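Local coordinates for protein apical membrane antigen AMA1 (Toxoplasma gondii ME49, PDB 4YIV) that plays an essential part in host cell invasion as a microneme protein and component of the moving junction between parasite and host cell, at residues P117-L120 and L121-N124; P75-N79 and F80-V84. All blocks are in the same frame, centred on the assembly; numbering follows the deposited sequence.

Interaction 1: P117-L120 and L121-N124. With CD (cadmium ion), chain D.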
ATOM      1  N   PRO A 117     -21.059  -4.705  -5.601  1.00 29.70           N
ATOM      2  CA  PRO A 117     -20.734  -6.100  -5.291  1.00 26.69           C
ATOM      3  C   PRO A 117     -19.854  -6.756  -6.350  1.00 25.35           C
ATOM      4  O   PRO A 117     -20.125  -6.631  -7.543  1.00 26.61           O
ATOM      5  CB  PRO A 117     -22.108  -6.767  -5.233  1.00 30.53           C
ATOM      6  CG  PRO A 117     -22.915  -5.982  -6.213  1.00 31.37           C
ATOM      7  CD  PRO A 117     -22.444  -4.561  -6.087  1.00 31.97           C
ATOM      8  N   MET A 118     -18.825  -7.463  -5.905  1.00 24.79           N
ATOM      9  CA  MET A 118     -17.882  -8.104  -6.806  1.00 22.48           C
ATOM     10  C   MET A 118     -18.583  -9.111  -7.749  1.00 28.77           C
ATOM     11  O   MET A 118     -18.146  -9.340  -8.888  1.00 25.08           O
ATOM     12  CB  MET A 118     -16.822  -8.806  -5.997  1.00 23.72           C
ATOM     13  CG  MET A 118     -15.767  -9.516  -6.828  1.00 29.99           C
ATOM     14  SD  MET A 118     -14.886  -8.426  -8.022  1.00 31.17           S
ATOM     15  CE  MET A 118     -14.278  -7.148  -6.908  1.00 27.86           C
ATOM     16  N   GLU A 119     -19.688  -9.702  -7.294  1.00 27.27           N
ATOM     17  CA  GLU A 119     -20.373 -10.693  -8.121  1.00 26.12           C
ATOM     18  C   GLU A 119     -20.831 -10.087  -9.424  1.00 26.28           C
ATOM     19  O   GLU A 119     -20.783 -10.728 -10.468  1.00 28.88           O
ATOM     20  CB  GLU A 119     -21.564 -11.300  -7.356  1.00 26.22           C
ATOM     21  CG  GLU A 119     -21.157 -12.374  -6.414  1.00 28.19           C
ATOM     22  CD  GLU A 119     -20.618 -13.598  -7.126  1.00 32.24           C
ATOM     23  OE1 GLU A 119     -21.354 -14.096  -8.020  1.00 29.56           O
ATOM     24  OE2 GLU A 119     -19.464 -14.020  -6.805  1.00 29.34           O
ATOM     25  N   LEU A 120     -21.287  -8.843  -9.387  1.00 26.77           N
ATOM     26  CA  LEU A 120     -21.752  -8.224 -10.604  1.00 26.85           C
ATOM     27  C   LEU A 120     -20.572  -7.842 -11.511  1.00 27.32           C
ATOM     28  O   LEU A 120     -20.705  -7.898 -12.716  1.00 26.87           O
ATOM     29  CB  LEU A 120     -22.636  -7.016 -10.291  1.00 30.51           C
ATOM     30  CG  LEU A 120     -24.109  -7.377 -10.093  1.00 35.80           C
ATOM     31  CD1 LEU A 120     -24.298  -8.453  -9.090  1.00 35.22           C
ATOM     32  CD2 LEU A 120     -24.808  -6.146  -9.636  1.00 37.14           C
ATOM     33  N   LEU A 121     -19.418  -7.506 -10.937  1.00 25.47           N
ATOM     34  CA  LEU A 121     -18.253  -7.144 -11.740  1.00 24.13           C
ATOM     35  C   LEU A 121     -17.691  -8.377 -12.423  1.00 27.88           C
ATOM     36  O   LEU A 121     -17.238  -8.331 -13.564  1.00 27.53           O
ATOM     37  CB  LEU A 121     -17.158  -6.516 -10.875  1.00 25.57           C
ATOM     38  CG  LEU A 121     -17.468  -5.164 -10.209  1.00 25.29           C
ATOM     39  CD1 LEU A 121     -16.297  -4.722  -9.311  1.00 24.94           C
ATOM     40  CD2 LEU A 121     -17.742  -4.143 -11.244  1.00 28.03           C
ATOM     41  N   GLU A 122     -17.675  -9.475 -11.679  1.00 23.88           N
ATOM     42  CA  GLU A 122     -17.240 -10.751 -12.215  1.00 27.73           C
ATOM     43  C   GLU A 122     -18.076 -11.153 -13.466  1.00 27.40           C
ATOM     44  O   GLU A 122     -17.569 -11.801 -14.398  1.00 28.86           O
ATOM     45  CB  GLU A 122     -17.344 -11.795 -11.089  1.00 31.63           C
ATOM     46  CG  GLU A 122     -17.627 -13.197 -11.518  1.00 39.61           C
ATOM     47  CD  GLU A 122     -18.038 -14.071 -10.346  1.00 39.26           C
ATOM     48  OE1 GLU A 122     -17.519 -13.889  -9.213  1.00 38.55           O
ATOM     49  OE2 GLU A 122     -18.901 -14.930 -10.586  1.00 35.14           O
ATOM     50  N   LYS A 123     -19.353 -10.796 -13.464  1.00 26.26           N
ATOM     51  CA  LYS A 123     -20.281 -11.187 -14.541  1.00 25.94           C
ATOM     52  C   LYS A 123     -20.362 -10.158 -15.669  1.00 33.82           C
ATOM     53  O   LYS A 123     -21.098 -10.353 -16.651  1.00 26.77           O
ATOM     54  CB  LYS A 123     -21.668 -11.442 -13.952  1.00 27.78           C
ATOM     55  CG  LYS A 123     -21.670 -12.693 -13.067  1.00 28.66           C
ATOM     56  CD  LYS A 123     -22.972 -12.851 -12.314  1.00 28.66           C
ATOM     57  CE  LYS A 123     -22.889 -13.983 -11.289  1.00 29.85           C
ATOM     58  NZ  LYS A 123     -22.667 -15.323 -11.921  1.00 30.14           N
ATOM     59  N   ASN A 124     -19.586  -9.082 -15.536  1.00 27.52           N
ATOM     60  CA  ASN A 124     -19.607  -7.990 -16.506  1.00 26.46           C
ATOM     61  C   ASN A 124     -18.488  -8.231 -17.500  1.00 30.58           C
ATOM     62  O   ASN A 124     -17.322  -8.169 -17.149  1.00 26.51           O
ATOM     63  CB  ASN A 124     -19.436  -6.629 -15.810  1.00 29.36           C
ATOM     64  CG  ASN A 124     -19.576  -5.449 -16.762  1.00 34.46           C
ATOM     65  OD1 ASN A 124     -19.418  -5.578 -17.984  1.00 33.94           O
ATOM     66  ND2 ASN A 124     -19.805  -4.274 -16.189  1.00 33.39           N
TER
HETATM   67 CD    CD D 503     -19.518 -15.804  -8.497  0.75 26.02          CD
HETATM   68  O   HOH W   1     -17.401 -16.516  -7.485  1.00 40.57           O
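Glu119 and Glu122 lie side by side and point the same way, an i, i+3 pair of carboxylates that seats a cadmium ion on the short helix 118-122. Their carboxylate planes are turned 86° against each other, and the ion uses them differently. Glu119 chelates with both oxygens, OE1 and OE2 each 2.5 Å from the cadmium, whereas Glu122 binds through OE2, while its OE1 lies 2.9 Å from the cadmium and is not one of its ligands. The approach starts from different first torsions: Glu122 has CG anti to the backbone N and runs on extended, while Glu119 sets CG beside its own N and bends at the next bond. Two acceptors, Glu119 OE2 and Glu122 OE1, thus come within 3.1 Å of each other. The metal, and Arg166, which hydrogen-bonds to Glu119 OE2, would be expected to offset this concentration of negative charge. Lys123 CE passes 3.6 Å from Glu119 OE1, while Lys123 NZ stays at 4.3 Å from that oxygen, too far for a direct salt bridge though its charge may still be felt. The helix beneath is held by a nearly straight bond of 2.8 Å from Glu122 N to Met118 O, then frays as Lys123 N makes weak bonds to Glu119 O and Leu120 O. On the buried side, Met118 and Leu121 meet at about a right angle, Met118 CE 4.0 Å from Leu121 CD1, and pack against helix 132-141. A water is a further ligand, 2.5 Å from the cadmium, and donates a hydrogen bond to Glu122 OE1.

Interaction 2: P75-N79 and F80-V84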
ATOM      1  N   PRO A  75     -24.722  11.172  15.823  1.00 38.07           N
ATOM      2  CA  PRO A  75     -24.889  10.218  14.727  1.00 34.40           C
ATOM      3  C   PRO A  75     -23.561   9.724  14.132  1.00 34.73           C
ATOM      4  O   PRO A  75     -23.567   9.199  13.029  1.00 39.38           O
ATOM      5  CB  PRO A  75     -25.664  11.032  13.693  1.00 36.23           C
ATOM      6  CG  PRO A  75     -25.145  12.414  13.866  1.00 34.48           C
ATOM      7  CD  PRO A  75     -24.848  12.563  15.348  1.00 36.03           C
ATOM      8  N   TYR A  76     -22.470   9.862  14.862  1.00 35.54           N
ATOM      9  CA  TYR A  76     -21.144   9.665  14.287  1.00 35.17           C
ATOM     10  C   TYR A  76     -20.694   8.212  14.414  1.00 36.41           C
ATOM     11  O   TYR A  76     -20.794   7.618  15.487  1.00 37.17           O
ATOM     12  CB  TYR A  76     -20.122  10.603  14.956  1.00 29.84           C
ATOM     13  CG  TYR A  76     -20.390  12.049  14.688  1.00 28.25           C
ATOM     14  CD1 TYR A  76     -19.998  12.647  13.499  1.00 29.55           C
ATOM     15  CD2 TYR A  76     -21.058  12.831  15.615  1.00 30.49           C
ATOM     16  CE1 TYR A  76     -20.270  14.008  13.222  1.00 28.56           C
ATOM     17  CE2 TYR A  76     -21.351  14.168  15.354  1.00 27.15           C
ATOM     18  CZ  TYR A  76     -20.957  14.763  14.184  1.00 32.54           C
ATOM     19  OH  TYR A  76     -21.251  16.101  13.985  1.00 29.64           O
ATOM     20  N   ARG A  77     -20.175   7.656  13.316  1.00 35.40           N
ATOM     21  CA  ARG A  77     -19.750   6.259  13.277  1.00 34.71           C
ATOM     22  C   ARG A  77     -18.235   6.052  13.231  1.00 31.02           C
ATOM     23  O   ARG A  77     -17.777   4.941  13.444  1.00 30.33           O
ATOM     24  CB  ARG A  77     -20.398   5.571  12.074  1.00 38.31           C
ATOM     25  CG  ARG A  77     -21.927   5.488  12.186  1.00 45.54           C
ATOM     26  CD  ARG A  77     -22.348   4.238  12.930  1.00 49.20           C
ATOM     27  NE  ARG A  77     -23.779   3.994  12.778  1.00 71.55           N
ATOM     28  CZ  ARG A  77     -24.371   3.660  11.632  1.00 80.42           C
ATOM     29  NH1 ARG A  77     -23.661   3.521  10.515  1.00 78.46           N
ATOM     30  NH2 ARG A  77     -25.685   3.462  11.601  1.00 88.20           N
ATOM     31  N   ASN A  78     -17.467   7.118  13.010  1.00 28.81           N
ATOM     32  CA  ASN A  78     -16.014   7.037  12.845  1.00 28.28           C
ATOM     33  C   ASN A  78     -15.582   5.899  11.917  1.00 24.05           C
ATOM     34  O   ASN A  78     -14.692   5.107  12.230  1.00 26.62           O
ATOM     35  CB  ASN A  78     -15.347   6.914  14.211  1.00 30.24           C
ATOM     36  CG  ASN A  78     -15.189   8.273  14.874  1.00 31.50           C
ATOM     37  OD1 ASN A  78     -14.480   9.138  14.365  1.00 31.52           O
ATOM     38  ND2 ASN A  78     -15.906   8.493  15.968  1.00 32.97           N
ATOM     39  N   ASN A  79     -16.259   5.834  10.780  1.00 24.77           N
ATOM     40  CA  ASN A  79     -15.967   4.844   9.752  1.00 25.08           C
ATOM     41  C   ASN A  79     -15.955   5.442   8.348  1.00 21.26           C
ATOM     42  O   ASN A  79     -16.972   5.900   7.821  1.00 25.26           O
ATOM     43  CB  ASN A  79     -17.008   3.727   9.868  1.00 29.04           C
ATOM     44  CG  ASN A  79     -16.842   2.620   8.835  1.00 32.95           C
ATOM     45  OD1 ASN A  79     -15.885   2.574   8.058  1.00 28.16           O
ATOM     46  ND2 ASN A  79     -17.798   1.702   8.840  1.00 37.76           N
ATOM     47  N   PHE A  80     -14.788   5.405   7.713  1.00 23.16           N
ATOM     48  CA  PHE A  80     -14.610   6.139   6.465  1.00 23.84           C
ATOM     49  C   PHE A  80     -15.317   5.473   5.322  1.00 20.08           C
ATOM     50  O   PHE A  80     -15.484   6.073   4.271  1.00 25.99           O
ATOM     51  CB  PHE A  80     -13.117   6.314   6.166  1.00 21.92           C
ATOM     52  CG  PHE A  80     -12.421   5.101   5.563  1.00 23.32           C
ATOM     53  CD1 PHE A  80     -12.307   3.889   6.241  1.00 23.86           C
ATOM     54  CD2 PHE A  80     -11.774   5.238   4.346  1.00 21.67           C
ATOM     55  CE1 PHE A  80     -11.623   2.826   5.673  1.00 22.75           C
ATOM     56  CE2 PHE A  80     -11.086   4.196   3.779  1.00 23.09           C
ATOM     57  CZ  PHE A  80     -11.002   2.981   4.444  1.00 22.78           C
ATOM     58  N   LEU A  81     -15.753   4.233   5.527  1.00 21.28           N
ATOM     59  CA  LEU A  81     -16.510   3.539   4.495  1.00 25.08           C
ATOM     60  C   LEU A  81     -18.019   3.886   4.516  1.00 24.06           C
ATOM     61  O   LEU A  81     -18.759   3.520   3.603  1.00 25.45           O
ATOM     62  CB  LEU A  81     -16.279   2.038   4.620  1.00 27.40           C
ATOM     63  CG  LEU A  81     -14.836   1.576   4.337  1.00 25.43           C
ATOM     64  CD1 LEU A  81     -14.745   0.040   4.397  1.00 26.75           C
ATOM     65  CD2 LEU A  81     -14.283   2.130   2.983  1.00 24.77           C
ATOM     66  N   GLU A  82     -18.474   4.613   5.529  1.00 25.28           N
ATOM     67  CA  GLU A  82     -19.836   5.144   5.506  1.00 26.39           C
ATOM     68  C   GLU A  82     -19.984   6.155   4.364  1.00 27.29           C
ATOM     69  O   GLU A  82     -19.012   6.822   3.982  1.00 23.57           O
ATOM     70  CB  GLU A  82     -20.188   5.815   6.855  0.50 20.68           C
ATOM     71  CG  GLU A  82     -20.168   4.881   8.047  0.50 28.14           C
ATOM     72  CD  GLU A  82     -21.503   4.221   8.334  0.50 34.94           C
ATOM     73  OE1 GLU A  82     -21.495   3.049   8.768  0.50 33.51           O
ATOM     74  OE2 GLU A  82     -22.558   4.871   8.154  0.50 39.59           O
ATOM     75  N   ASP A  83     -21.199   6.269   3.820  1.00 23.86           N
ATOM     76  CA  ASP A  83     -21.541   7.300   2.849  1.00 24.93           C
ATOM     77  C   ASP A  83     -21.136   8.719   3.265  1.00 27.97           C
ATOM     78  O   ASP A  83     -21.261   9.081   4.452  1.00 27.25           O
ATOM     79  CB  ASP A  83     -23.064   7.312   2.618  1.00 30.91           C
ATOM     80  CG  ASP A  83     -23.532   6.275   1.602  1.00 40.92           C
ATOM     81  OD1 ASP A  83     -22.703   5.560   1.010  1.00 36.47           O
ATOM     82  OD2 ASP A  83     -24.756   6.189   1.381  1.00 37.84           O
ATOM     83  N   VAL A  84     -20.687   9.530   2.304  1.00 25.42           N
ATOM     84  CA  VAL A  84     -20.655  10.978   2.511  1.00 24.26           C
ATOM     85  C   VAL A  84     -22.063  11.439   2.912  1.00 28.49           C
ATOM     86  O   VAL A  84     -23.067  10.906   2.435  1.00 28.59           O
ATOM     87  CB  VAL A  84     -20.181  11.767   1.266  1.00 27.18           C
ATOM     88  CG1 VAL A  84     -18.720  11.361   0.948  1.00 27.88           C
ATOM     89  CG2 VAL A  84     -21.074  11.516   0.072  1.00 37.04           C
TER
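With Asn79 CG turned anti to the backbone N (chi1 179°) and OD1 nearly eclipsing CA about the CB-CG bond, OD1 swings back over the chain that follows and accepts a hydrogen bond from Leu81 N at 3.0 Å. This is an Asx turn, and it is superposed on a type I beta turn running from Asn79 to Glu82. The same asparagine therefore grips the bend twice, since its backbone O takes Glu82 N, also at 3.0 Å. Both bonds are fairly straight at the hydrogen, yet each donor sits well above the plane of the carbonyl that receives it, 56° out for OD1, consistent with the tight curl of the chain. Glu82 then folds back across the turn. Its chain is bent at chi2, and Glu82 CG passes 3.8 Å from Asn79 CB, the two side chains crossing roughly at right angles. Arg77 is likewise bent at its second torsion and brings NH1 to the carboxylate: NH1 lies 2.8 Å from Glu82 OE1 and 2.9 Å from Glu82 OE2, facing both oxygens. OE1 meets the guanidinium at its edge. The two planes stand 83° apart, unlike a flat two-bond pairing, and the hydrogen bond from NH1 to OE1 within this salt bridge is weak and strongly bent. Leu81 CD2 rests over one face of the Phe80 ring, near its rim. The turn belongs to the loop between strand 65-68 and helix 87-93; Phe80 is buried against strand 65-68, and both it and Leu81 touch Val160 of strand 159-162.

Both interactions are local contacts, each within one continuous stretch, 75-84 preceding 117-124 along the chain, and they do not touch: their nearest atoms are about 12 Å apart and their centres 25 Å. Interaction 1 is partly buried, with an apolar side set into the protein and an acidic side turned to a metal ion; interaction 2 is a surface contact, in which Phe80 is the buried residue among those that touch. The chemistry follows. In the helix, like charges are brought together and a cation joins them, whereas in the loop opposite charges meet directly and a side-chain amide bonds to the backbone where there is no helix or strand.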